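PDB 3I1A: spectinomycin phosphotransferase from Legionella pneumophila, which probably transfers a phosphate group from a bound nucleotide to the antibiotic spectinomycin and so acts as an antibiotic resistance factor. Local coordinates for residues Val154-Phe157 against Tyr158-Glu162; Ser166-Lys169 against Leu170-Ala173; Lys175-Phe178 against Asn179-Ala183; Ile185-Leu188 against Val189-Glu193. All blocks are in the same frame, centred on the assembly; numbering follows the deposited sequence.

Contact 1. Residues Val154-Phe157 against Tyr158-Glu162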
loop_
_atom_site.group_PDB
_atom_site.type_symbol
_atom_site.label_atom_id
_atom_site.label_comp_id
_atom_site.label_asym_id
_atom_site.label_seq_id
_atom_site.Cartn_x
_atom_site.Cartn_y
_atom_site.Cartn_z
ATOM N N VAL A 154 -4.436 16.252 12.618
ATOM C CA VAL A 154 -4.556 15.683 13.947
ATOM C C VAL A 154 -4.578 16.808 14.989
ATOM O O VAL A 154 -5.252 16.699 16.007
ATOM C CB VAL A 154 -3.412 14.676 14.282
ATOM C CG1 VAL A 154 -3.559 14.183 15.687
ATOM C CG2 VAL A 154 -3.470 13.471 13.314
ATOM N N ARG A 155 -3.850 17.896 14.741
ATOM C CA ARG A 155 -3.884 18.979 15.727
ATOM C C ARG A 155 -5.264 19.617 15.738
ATOM O O ARG A 155 -5.706 20.096 16.784
ATOM C CB ARG A 155 -2.819 20.056 15.439
ATOM C CG ARG A 155 -1.410 19.539 15.599
ATOM C CD ARG A 155 -0.381 20.651 15.638
ATOM N NE ARG A 155 0.955 20.127 15.396
ATOM C CZ ARG A 155 1.553 20.167 14.204
ATOM N NH1 ARG A 155 0.934 20.714 13.168
ATOM N NH2 ARG A 155 2.766 19.652 14.043
ATOM N N SER A 156 -5.939 19.639 14.588
ATOM C CA SER A 156 -7.275 20.229 14.544
ATOM C C SER A 156 -8.234 19.416 15.408
ATOM O O SER A 156 -9.269 19.935 15.828
ATOM C CB SER A 156 -7.810 20.307 13.112
ATOM O OG SER A 156 -8.122 19.020 12.596
ATOM N N PHE A 157 -7.898 18.154 15.685
ATOM C CA PHE A 157 -8.765 17.307 16.522
ATOM C C PHE A 157 -8.709 17.692 17.995
ATOM O O PHE A 157 -9.685 17.510 18.719
ATOM C CB PHE A 157 -8.375 15.815 16.459
ATOM C CG PHE A 157 -8.566 15.154 15.112
ATOM C CD1 PHE A 157 -9.272 15.777 14.077
ATOM C CD2 PHE A 157 -8.052 13.878 14.897
ATOM C CE1 PHE A 157 -9.458 15.141 12.864
ATOM C CE2 PHE A 157 -8.237 13.228 13.671
ATOM C CZ PHE A 157 -8.939 13.860 12.658
ATOM N N TYR A 158 -7.562 18.205 18.443
ATOM C CA TYR A 158 -7.366 18.554 19.845
ATOM C C TYR A 158 -8.543 19.241 20.527
ATOM O O TYR A 158 -8.999 18.807 21.587
ATOM C CB TYR A 158 -6.110 19.421 19.991
ATOM C CG TYR A 158 -4.821 18.680 19.648
ATOM C CD1 TYR A 158 -3.634 19.382 19.451
ATOM C CD2 TYR A 158 -4.786 17.284 19.554
ATOM C CE1 TYR A 158 -2.436 18.720 19.170
ATOM C CE2 TYR A 158 -3.591 16.601 19.273
ATOM C CZ TYR A 158 -2.418 17.328 19.084
ATOM O OH TYR A 158 -1.221 16.673 18.841
ATOM N N ASN A 159 -9.039 20.300 19.910
ATOM C CA ASN A 159 -10.136 21.027 20.515
ATOM C C ASN A 159 -11.494 20.353 20.352
ATOM O O ASN A 159 -12.429 20.670 21.085
ATOM C CB ASN A 159 -10.173 22.465 19.983
ATOM C CG ASN A 159 -9.005 23.298 20.491
ATOM O OD1 ASN A 159 -8.380 22.961 21.495
ATOM N ND2 ASN A 159 -8.716 24.395 19.804
ATOM N N GLN A 160 -11.604 19.430 19.400
ATOM C CA GLN A 160 -12.862 18.727 19.165
ATOM C C GLN A 160 -13.112 17.590 20.168
ATOM O O GLN A 160 -14.222 17.082 20.268
ATOM C CB GLN A 160 -12.881 18.157 17.744
ATOM C CG GLN A 160 -12.646 19.175 16.649
ATOM C CD GLN A 160 -12.717 18.534 15.281
ATOM O OE1 GLN A 160 -13.721 17.894 14.945
ATOM N NE2 GLN A 160 -11.649 18.684 14.487
ATOM N N ILE A 161 -12.087 17.191 20.911
ATOM C CA ILE A 161 -12.238 16.110 21.872
ATOM C C ILE A 161 -13.130 16.498 23.060
ATOM O O ILE A 161 -13.476 15.661 23.889
ATOM C CB ILE A 161 -10.847 15.635 22.381
ATOM C CG1 ILE A 161 -9.992 15.188 21.190
ATOM C CG2 ILE A 161 -10.993 14.460 23.357
ATOM C CD1 ILE A 161 -10.728 14.224 20.233
ATOM N N GLU A 162 -13.529 17.765 23.099
ATOM C CA GLU A 162 -14.375 18.299 24.166
ATOM C C GLU A 162 -15.793 17.730 24.145
ATOM O O GLU A 162 -16.342 17.413 23.082
ATOM C CB GLU A 162 -14.461 19.826 24.053
ATOM C CG GLU A 162 -13.130 20.563 24.158
ATOM C CD GLU A 162 -13.282 22.071 23.997
ATOM O OE1 GLU A 162 -14.010 22.695 24.801
ATOM O OE2 GLU A 162 -12.669 22.635 23.067
HETATM O O HOH W 1 0.866 18.715 18.492
HETATM O O HOH W 2 -7.251 21.731 18.024
#

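Contact 2. Residues Ser166-Lys169 against Leu170-Ala173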
loop_
_atom_site.group_PDB
_atom_site.type_symbol
_atom_site.label_atom_id
_atom_site.label_comp_id
_atom_site.label_asym_id
_atom_site.label_seq_id
_atom_site.Cartn_x
_atom_site.Cartn_y
_atom_site.Cartn_z
ATOM N N SER A 166 -24.269 16.513 21.388
ATOM C CA SER A 166 -24.797 15.914 20.170
ATOM C C SER A 166 -23.982 14.736 19.652
ATOM O O SER A 166 -24.326 14.159 18.628
ATOM C CB SER A 166 -24.922 16.967 19.067
ATOM O OG SER A 166 -23.654 17.460 18.692
ATOM N N ASP A 167 -22.913 14.364 20.351
ATOM C CA ASP A 167 -22.089 13.233 19.899
ATOM C C ASP A 167 -22.888 11.926 19.944
ATOM O O ASP A 167 -23.680 11.715 20.874
ATOM C CB ASP A 167 -20.867 13.021 20.804
ATOM C CG ASP A 167 -19.824 14.131 20.705
ATOM O OD1 ASP A 167 -19.780 14.872 19.719
ATOM O OD2 ASP A 167 -19.012 14.240 21.639
ATOM N N ASP A 168 -22.694 11.052 18.954
ATOM C CA ASP A 168 -23.361 9.752 19.009
ATOM C C ASP A 168 -22.455 8.777 19.773
ATOM O O ASP A 168 -21.391 9.160 20.246
ATOM C CB ASP A 168 -23.751 9.226 17.604
ATOM C CG ASP A 168 -22.579 8.751 16.743
ATOM O OD1 ASP A 168 -21.395 8.947 17.100
ATOM O OD2 ASP A 168 -22.869 8.161 15.660
ATOM N N LYS A 169 -22.897 7.534 19.923
ATOM C CA LYS A 169 -22.149 6.525 20.666
ATOM C C LYS A 169 -20.710 6.347 20.219
ATOM O O LYS A 169 -19.786 6.323 21.043
ATOM C CB LYS A 169 -22.872 5.167 20.560
ATOM C CG LYS A 169 -22.329 4.075 21.510
ATOM C CD LYS A 169 -23.071 2.744 21.244
ATOM C CE LYS A 169 -22.632 1.604 22.151
ATOM N NZ LYS A 169 -23.193 0.317 21.634
ATOM N N LEU A 170 -20.515 6.196 18.915
ATOM C CA LEU A 170 -19.164 5.983 18.416
ATOM C C LEU A 170 -18.269 7.202 18.606
ATOM O O LEU A 170 -17.122 7.071 19.008
ATOM C CB LEU A 170 -19.224 5.577 16.960
ATOM C CG LEU A 170 -19.626 4.109 16.837
ATOM C CD1 LEU A 170 -19.734 3.743 15.344
ATOM C CD2 LEU A 170 -18.583 3.231 17.529
ATOM N N THR A 171 -18.804 8.389 18.347
ATOM C CA THR A 171 -18.010 9.604 18.531
ATOM C C THR A 171 -17.602 9.779 19.988
ATOM O O THR A 171 -16.463 10.131 20.284
ATOM C CB THR A 171 -18.786 10.849 18.089
ATOM O OG1 THR A 171 -18.998 10.779 16.677
ATOM C CG2 THR A 171 -17.996 12.114 18.418
ATOM N N ALA A 172 -18.527 9.521 20.907
ATOM C CA ALA A 172 -18.209 9.652 22.330
ATOM C C ALA A 172 -17.167 8.625 22.779
ATOM O O ALA A 172 -16.280 8.923 23.597
ATOM C CB ALA A 172 -19.492 9.505 23.191
ATOM N N ALA A 173 -17.267 7.401 22.267
ATOM C CA ALA A 173 -16.317 6.351 22.634
ATOM C C ALA A 173 -14.920 6.713 22.108
ATOM O O ALA A 173 -13.903 6.511 22.791
ATOM C CB ALA A 173 -16.780 5.000 22.057
HETATM O O HOH W 3 -22.586 5.393 16.940
HETATM O O HOH W 4 -21.347 12.184 16.464
#

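Contact 3. Residues Lys175-Phe178 against Asn179-Ala183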
loop_
_atom_site.group_PDB
_atom_site.type_symbol
_atom_site.label_atom_id
_atom_site.label_comp_id
_atom_site.label_asym_id
_atom_site.label_seq_id
_atom_site.Cartn_x
_atom_site.Cartn_y
_atom_site.Cartn_z
ATOM N N LYS A 175 -13.754 9.806 21.452
ATOM C CA LYS A 175 -13.201 10.909 22.231
ATOM C C LYS A 175 -12.629 10.423 23.566
ATOM O O LYS A 175 -11.587 10.909 24.006
ATOM C CB LYS A 175 -14.266 11.975 22.472
ATOM C CG LYS A 175 -14.625 12.756 21.203
ATOM C CD LYS A 175 -15.579 13.891 21.524
ATOM C CE LYS A 175 -15.971 14.662 20.277
ATOM N NZ LYS A 175 -16.871 15.767 20.633
ATOM N N SER A 176 -13.316 9.472 24.199
ATOM C CA SER A 176 -12.861 8.914 25.466
ATOM C C SER A 176 -11.520 8.220 25.280
ATOM O O SER A 176 -10.600 8.389 26.085
ATOM C CB SER A 176 -13.873 7.900 26.010
ATOM O OG SER A 176 -15.064 8.538 26.429
ATOM N N PHE A 177 -11.417 7.439 24.209
ATOM C CA PHE A 177 -10.194 6.702 23.921
ATOM C C PHE A 177 -9.063 7.678 23.585
ATOM O O PHE A 177 -7.923 7.482 23.995
ATOM C CB PHE A 177 -10.383 5.743 22.737
ATOM C CG PHE A 177 -9.192 4.853 22.501
ATOM C CD1 PHE A 177 -9.020 3.685 23.227
ATOM C CD2 PHE A 177 -8.205 5.228 21.593
ATOM C CE1 PHE A 177 -7.875 2.895 23.054
ATOM C CE2 PHE A 177 -7.067 4.457 21.412
ATOM C CZ PHE A 177 -6.898 3.286 22.143
ATOM N N PHE A 178 -9.382 8.704 22.808
ATOM C CA PHE A 178 -8.378 9.720 22.412
ATOM C C PHE A 178 -7.863 10.393 23.679
ATOM O O PHE A 178 -6.656 10.525 23.918
ATOM C CB PHE A 178 -9.044 10.773 21.523
ATOM C CG PHE A 178 -8.075 11.644 20.749
ATOM C CD1 PHE A 178 -7.893 11.452 19.373
ATOM C CD2 PHE A 178 -7.360 12.661 21.388
ATOM C CE1 PHE A 178 -7.022 12.264 18.635
ATOM C CE2 PHE A 178 -6.480 13.483 20.661
ATOM C CZ PHE A 178 -6.314 13.282 19.280
ATOM N N ASN A 179 -8.800 10.823 24.508
ATOM C CA ASN A 179 -8.422 11.473 25.737
ATOM C C ASN A 179 -7.542 10.543 26.602
ATOM O O ASN A 179 -6.520 10.989 27.155
ATOM C CB ASN A 179 -9.700 11.914 26.453
ATOM C CG ASN A 179 -9.424 12.730 27.690
ATOM O OD1 ASN A 179 -9.520 12.226 28.807
ATOM N ND2 ASN A 179 -9.065 13.995 27.499
ATOM N N GLN A 180 -7.899 9.260 26.702
ATOM C CA GLN A 180 -7.128 8.323 27.516
ATOM C C GLN A 180 -5.725 8.076 26.955
ATOM O O GLN A 180 -4.824 7.691 27.689
ATOM C CB GLN A 180 -7.854 6.972 27.650
ATOM C CG GLN A 180 -9.268 7.099 28.178
ATOM C CD GLN A 180 -10.065 5.807 28.058
ATOM O OE1 GLN A 180 -9.926 5.061 27.084
ATOM N NE2 GLN A 180 -10.914 5.542 29.047
ATOM N N ASN A 181 -5.556 8.290 25.658
ATOM C CA ASN A 181 -4.261 8.079 24.996
ATOM C C ASN A 181 -3.713 9.395 24.428
ATOM O O ASN A 181 -2.944 9.404 23.453
ATOM C CB ASN A 181 -4.432 7.057 23.867
ATOM C CG ASN A 181 -4.779 5.694 24.383
ATOM O OD1 ASN A 181 -3.898 4.894 24.707
ATOM N ND2 ASN A 181 -6.080 5.419 24.493
ATOM N N SER A 182 -4.095 10.502 25.052
ATOM C CA SER A 182 -3.689 11.829 24.587
ATOM C C SER A 182 -2.187 12.059 24.556
ATOM O O SER A 182 -1.669 12.666 23.615
ATOM C CB SER A 182 -4.332 12.915 25.463
ATOM O OG SER A 182 -4.278 14.160 24.796
ATOM N N ALA A 183 -1.499 11.590 25.592
ATOM C CA ALA A 183 -0.043 11.745 25.693
ATOM C C ALA A 183 0.656 11.050 24.528
ATOM O O ALA A 183 1.586 11.598 23.923
ATOM C CB ALA A 183 0.443 11.171 26.996
#

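Contact 4. Residues Ile185-Leu188 against Val189-Glu193. With DMS (dimethyl sulfoxide), chain D.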
loop_
_atom_site.group_PDB
_atom_site.type_symbol
_atom_site.label_atom_id
_atom_site.label_comp_id
_atom_site.label_asym_id
_atom_site.label_seq_id
_atom_site.Cartn_x
_atom_site.Cartn_y
_atom_site.Cartn_z
ATOM N N ILE A 185 -0.737 10.323 21.653
ATOM C CA ILE A 185 -1.108 10.955 20.388
ATOM C C ILE A 185 -0.321 12.233 20.099
ATOM O O ILE A 185 0.124 12.484 18.959
ATOM C CB ILE A 185 -2.617 11.211 20.362
ATOM C CG1 ILE A 185 -3.321 9.847 20.395
ATOM C CG2 ILE A 185 -3.026 12.014 19.134
ATOM C CD1 ILE A 185 -4.834 9.924 20.580
ATOM N N HIS A 186 -0.140 13.043 21.125
ATOM C CA HIS A 186 0.612 14.270 20.937
ATOM C C HIS A 186 2.072 13.902 20.653
ATOM O O HIS A 186 2.724 14.532 19.821
ATOM C CB HIS A 186 0.495 15.147 22.191
ATOM C CG HIS A 186 -0.791 15.917 22.268
ATOM N ND1 HIS A 186 -0.855 17.276 22.055
ATOM C CD2 HIS A 186 -2.063 15.513 22.506
ATOM C CE1 HIS A 186 -2.110 17.678 22.159
ATOM N NE2 HIS A 186 -2.864 16.629 22.431
ATOM N N ARG A 187 2.578 12.874 21.325
ATOM C CA ARG A 187 3.965 12.450 21.110
ATOM C C ARG A 187 4.185 11.994 19.659
ATOM O O ARG A 187 5.215 12.306 19.045
ATOM C CB ARG A 187 4.341 11.328 22.094
ATOM C CG ARG A 187 5.765 10.773 21.908
ATOM C CD ARG A 187 6.122 9.727 22.960
ATOM N NE ARG A 187 7.391 9.052 22.674
ATOM C CZ ARG A 187 8.009 8.229 23.511
ATOM N NH1 ARG A 187 7.489 7.974 24.704
ATOM N NH2 ARG A 187 9.141 7.634 23.148
ATOM N N LEU A 188 3.225 11.256 19.097
ATOM C CA LEU A 188 3.356 10.810 17.707
ATOM C C LEU A 188 3.453 12.016 16.788
ATOM O O LEU A 188 4.320 12.072 15.913
ATOM C CB LEU A 188 2.150 9.938 17.297
ATOM C CG LEU A 188 2.160 8.541 17.933
ATOM C CD1 LEU A 188 0.756 7.979 18.004
ATOM C CD2 LEU A 188 3.095 7.624 17.133
ATOM N N VAL A 189 2.557 12.985 16.977
ATOM C CA VAL A 189 2.531 14.195 16.149
ATOM C C VAL A 189 3.778 15.068 16.321
ATOM O O VAL A 189 4.395 15.504 15.345
ATOM C CB VAL A 189 1.306 15.096 16.500
ATOM C CG1 VAL A 189 1.380 16.418 15.723
ATOM C CG2 VAL A 189 -0.003 14.354 16.159
ATOM N N ASP A 190 4.126 15.324 17.573
ATOM C CA ASP A 190 5.260 16.182 17.886
ATOM C C ASP A 190 6.584 15.550 17.498
ATOM O O ASP A 190 7.556 16.270 17.174
ATOM C CB ASP A 190 5.260 16.529 19.375
ATOM C CG ASP A 190 4.010 17.322 19.797
ATOM O OD1 ASP A 190 3.306 17.867 18.927
ATOM O OD2 ASP A 190 3.766 17.411 21.018
ATOM N N THR A 191 6.644 14.216 17.524
ATOM C CA THR A 191 7.892 13.550 17.145
ATOM C C THR A 191 8.033 13.567 15.640
ATOM O O THR A 191 9.127 13.809 15.119
ATOM C CB THR A 191 7.961 12.103 17.645
ATOM O OG1 THR A 191 8.042 12.106 19.072
ATOM C CG2 THR A 191 9.202 11.407 17.075
ATOM N N SER A 192 6.931 13.320 14.935
ATOM C CA SER A 192 6.958 13.368 13.480
ATOM C C SER A 192 7.380 14.785 13.054
ATOM O O SER A 192 8.214 14.950 12.165
ATOM C CB SER A 192 5.574 13.028 12.913
ATOM O OG SER A 192 5.538 13.263 11.524
ATOM N N GLU A 193 6.805 15.804 13.698
ATOM C CA GLU A 193 7.118 17.203 13.382
ATOM C C GLU A 193 8.597 17.523 13.656
ATOM O O GLU A 193 9.270 18.098 12.805
ATOM C CB GLU A 193 6.193 18.132 14.186
ATOM C CG GLU A 193 6.252 19.641 13.859
ATOM C CD GLU A 193 5.757 20.018 12.461
ATOM O OE1 GLU A 193 4.695 19.532 12.013
ATOM O OE2 GLU A 193 6.434 20.839 11.802
HETATM S S DMS D . 4.038 7.673 25.980
HETATM O O DMS D . 5.117 7.852 26.985
HETATM C C1 DMS D . 2.580 7.213 26.836
HETATM C C2 DMS D . 3.603 9.247 25.286
HETATM O O HOH W 5 1.602 18.681 21.994
HETATM O O HOH W 6 8.697 9.279 20.095
#

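Contact 1. Residues Val154-Phe157 against Tyr158-Glu162
One face of the Tyr-158 ring lies on the backbone of the turn before it. Arg-155 CA stands 3.8 Å from the ring centroid and 14° off the normal, a CH-pi contact, while Val-154 O lies over the same face, displaced toward the rim. In the plane of the ring, at its edge, a water meets Tyr-158 OH at 2.9 Å. That water also lies in the guanidinium plane of Arg-155, although its bond from Arg-155 NE is weak at 3.4 Å. The Phe-157 ring has Val-154 CA above one face, toward the rim, and Gln-160 NE2 at its edge, 3.8 Å from Phe-157 CD1, with amide and ring planes 83° apart. With CG opposite the carbonyl carbon (chi1 -66°), Tyr-158 folds back alongside the extended Arg-155 chain, whose CG comes within 3.8 Å of Tyr-158 CE1; the arginine's NH2 pairs with Glu-193. All this belongs to the C-terminal part of helix 149-157 and the helical-like turn that follows, in the mainly helical lobe of the kinase-like fold of aminoglycoside phosphotransferases. Here side chains and water supplement the main-chain bonds. Gln-160 NE2 donates to Ser-156 O at 3.0 Å; the acceptor lies in the amide plane, but the nitrogen stands above the carbonyl plane. Phe-157 O receives Gln-160 N at 2.8 Å and, weakly, Ile-161 N. Arg-155 O accepts from Tyr-158 N and also from a second water at 2.6 Å, which in turn accepts from Asn-159 N.

Contact 2. Residues Ser166-Lys169 against Leu170-Ala173
The backbone is extended at Asp-168 (psi -180°) and then winds into the first turn of helix 169-180, where Ala-172 N donates to Asp-168 O and Ala-173 N to Lys-169 O, each pair 3.0 Å apart. Asp-168 is the N-cap. Its CG is held between the backbone N and the carbonyl carbon (chi1 72°), which brings OD1 to Thr-171 N at 2.9 Å; the N-H points at the oxygen with an angle of 165°, nearly along the C-O axis of the carboxylate. The carboxylate probably also suits the positive end of the helix dipole. The return half of a capping box is replaced by water: one molecule accepts from Asp-168 N at 3.0 Å and donates to Thr-171 OG1 at 2.7 Å. Thr-171 turns its methyl to the other aspartate, CG2 lying 3.5 Å from Asp-167 OD1, the side chains crossing at about a right angle. Asp-167 OD2 forms a salt bridge with Lys-175, one turn beyond Thr-171. A salt bridge from Asp-168 OD2 to Arg-306 and a hydrogen bond between Thr-171 OG1 and Leu-296 O tie the helix start to helices 303-315 and 274-297, and Leu-170 and Ala-173 pack on the former.

Contact 3. Residues Lys175-Phe178 against Asn179-Ala183
Asn-181 CB lies 3.5 Å from Phe-177 O, at the break where helix 169-180 gives way to helix 182-198. Asn-181 is the first residue to abandon helical backbone angles, and it also occupies the N-cap position of the next helix, though its side chain makes no capping bond there. Instead the amide turns back. CG, placed opposite the carbonyl carbon (chi1 -66°), lies 3.6 Å from Phe-177 O and 3.9 Å from Phe-177 CZ. At the tip, ND2 donates to Phe-177 O at 2.8 Å; the N-H...O angle of 170° and an acceptor lying in the amide plane mark a straight bond. The same nitrogen is centred over one face of the Phe-177 ring, with ring and amide planes 31° apart, so backbone carbonyl and aromatic face together define the amide's position. The backbone N-H of Asn-181 is less well served: it makes weak bonds to both Phe-177 O and Phe-178 O, at 3.0 Å each. Just before it the bonding is still regular, with Asn-179 N donating to Lys-175 O and Gln-180 N to Ser-176 O. Phe-177 also meets Phe-317 edge-to-face and touches helix 303-315 through Phe-310 and Phe-313. Phe-178 is buried against Ile-161. Asn-181 ND2 stands 3.2 Å above the mean plane of the Phe-177 ring; of the six ring carbons, Phe-177 CZ is nearest to Asn-181 ND2 at 3.3 Å and Phe-177 CG farthest from Asn-181 ND2 at 3.7 Å.

Contact 4. Residues Ile185-Leu188 against Val189-Glu193
Thr-191 grips Arg-187 O twice, through its backbone N and through OG1, both at 2.8 Å and from opposite faces of the carbonyl plane. The hydroxyl gets there because OG1 stands opposite its own carbonyl carbon (chi1 -67°), beside the backbone N, and so reaches back one turn, as threonines within helices commonly do. On the buried flank Val-189 N donates to Ile-185 O at 3.2 Å, and Val-189 CG2 approaches the same oxygen to 3.4 Å. Next along the helix, Ser-192 N binds Leu-188 O, and Ser-192 OG is hydrogen-bonded to Glu-283 of helix 274-297.

On the more exposed flank, solvent does the joining. Arg-187 extends its chain alongside Thr-191, with CG opposite the backbone N (chi1 178°), and a water in the guanidinium plane links Arg-187 NE, at 2.9 Å, to Thr-191 OG1, at 3.1 Å. A dimethyl sulfoxide, probably from the crystallisation liquor, sits at another part of the guanidinium edge; its oxygen takes only a weak bond from Arg-187 NH1, bent to 129°. A second water, in the plane of the imidazole, bridges His-186 ND1 and Asp-190 OD2 at 2.8 and 2.7 Å. The His-186 ring also stacks with Tyr-158, and Arg-187 makes a cation-pi contact with Phe-327.

Helix 182-198 thus lies among three others: Ile-185 and Val-189 pack on Val-154 of helix 149-157, Leu-188 on Ile-285 and Ile-289 of helix 274-297, and Leu-188 also on Val-323 of helix 322-329.

How the contacts relate
The four contacts follow one another along helix 149-157, the loop after it and the next two helices, away from the nucleotide and magnesium sites. Contact 4 is the most buried, contact 2 is at the surface, and contacts 1 and 3 are intermediate. Contacts 2 and 3 share helix 169-180; contacts 3 and 4 share helix 182-198 and meet where Phe-178 CZ comes within 3.5 Å of Ile-185 CG2. Lys-175 NZ of contact 3 probably hydrogen-bonds to Glu-162 O of contact 1. Contacts 2 and 4 stay about 10 Å apart at their nearest atoms. Chemistry varies with place: carboxylate capping at a helix start, amides serving carbonyls near helix ends, and a threonine hydroxyl inside a helix.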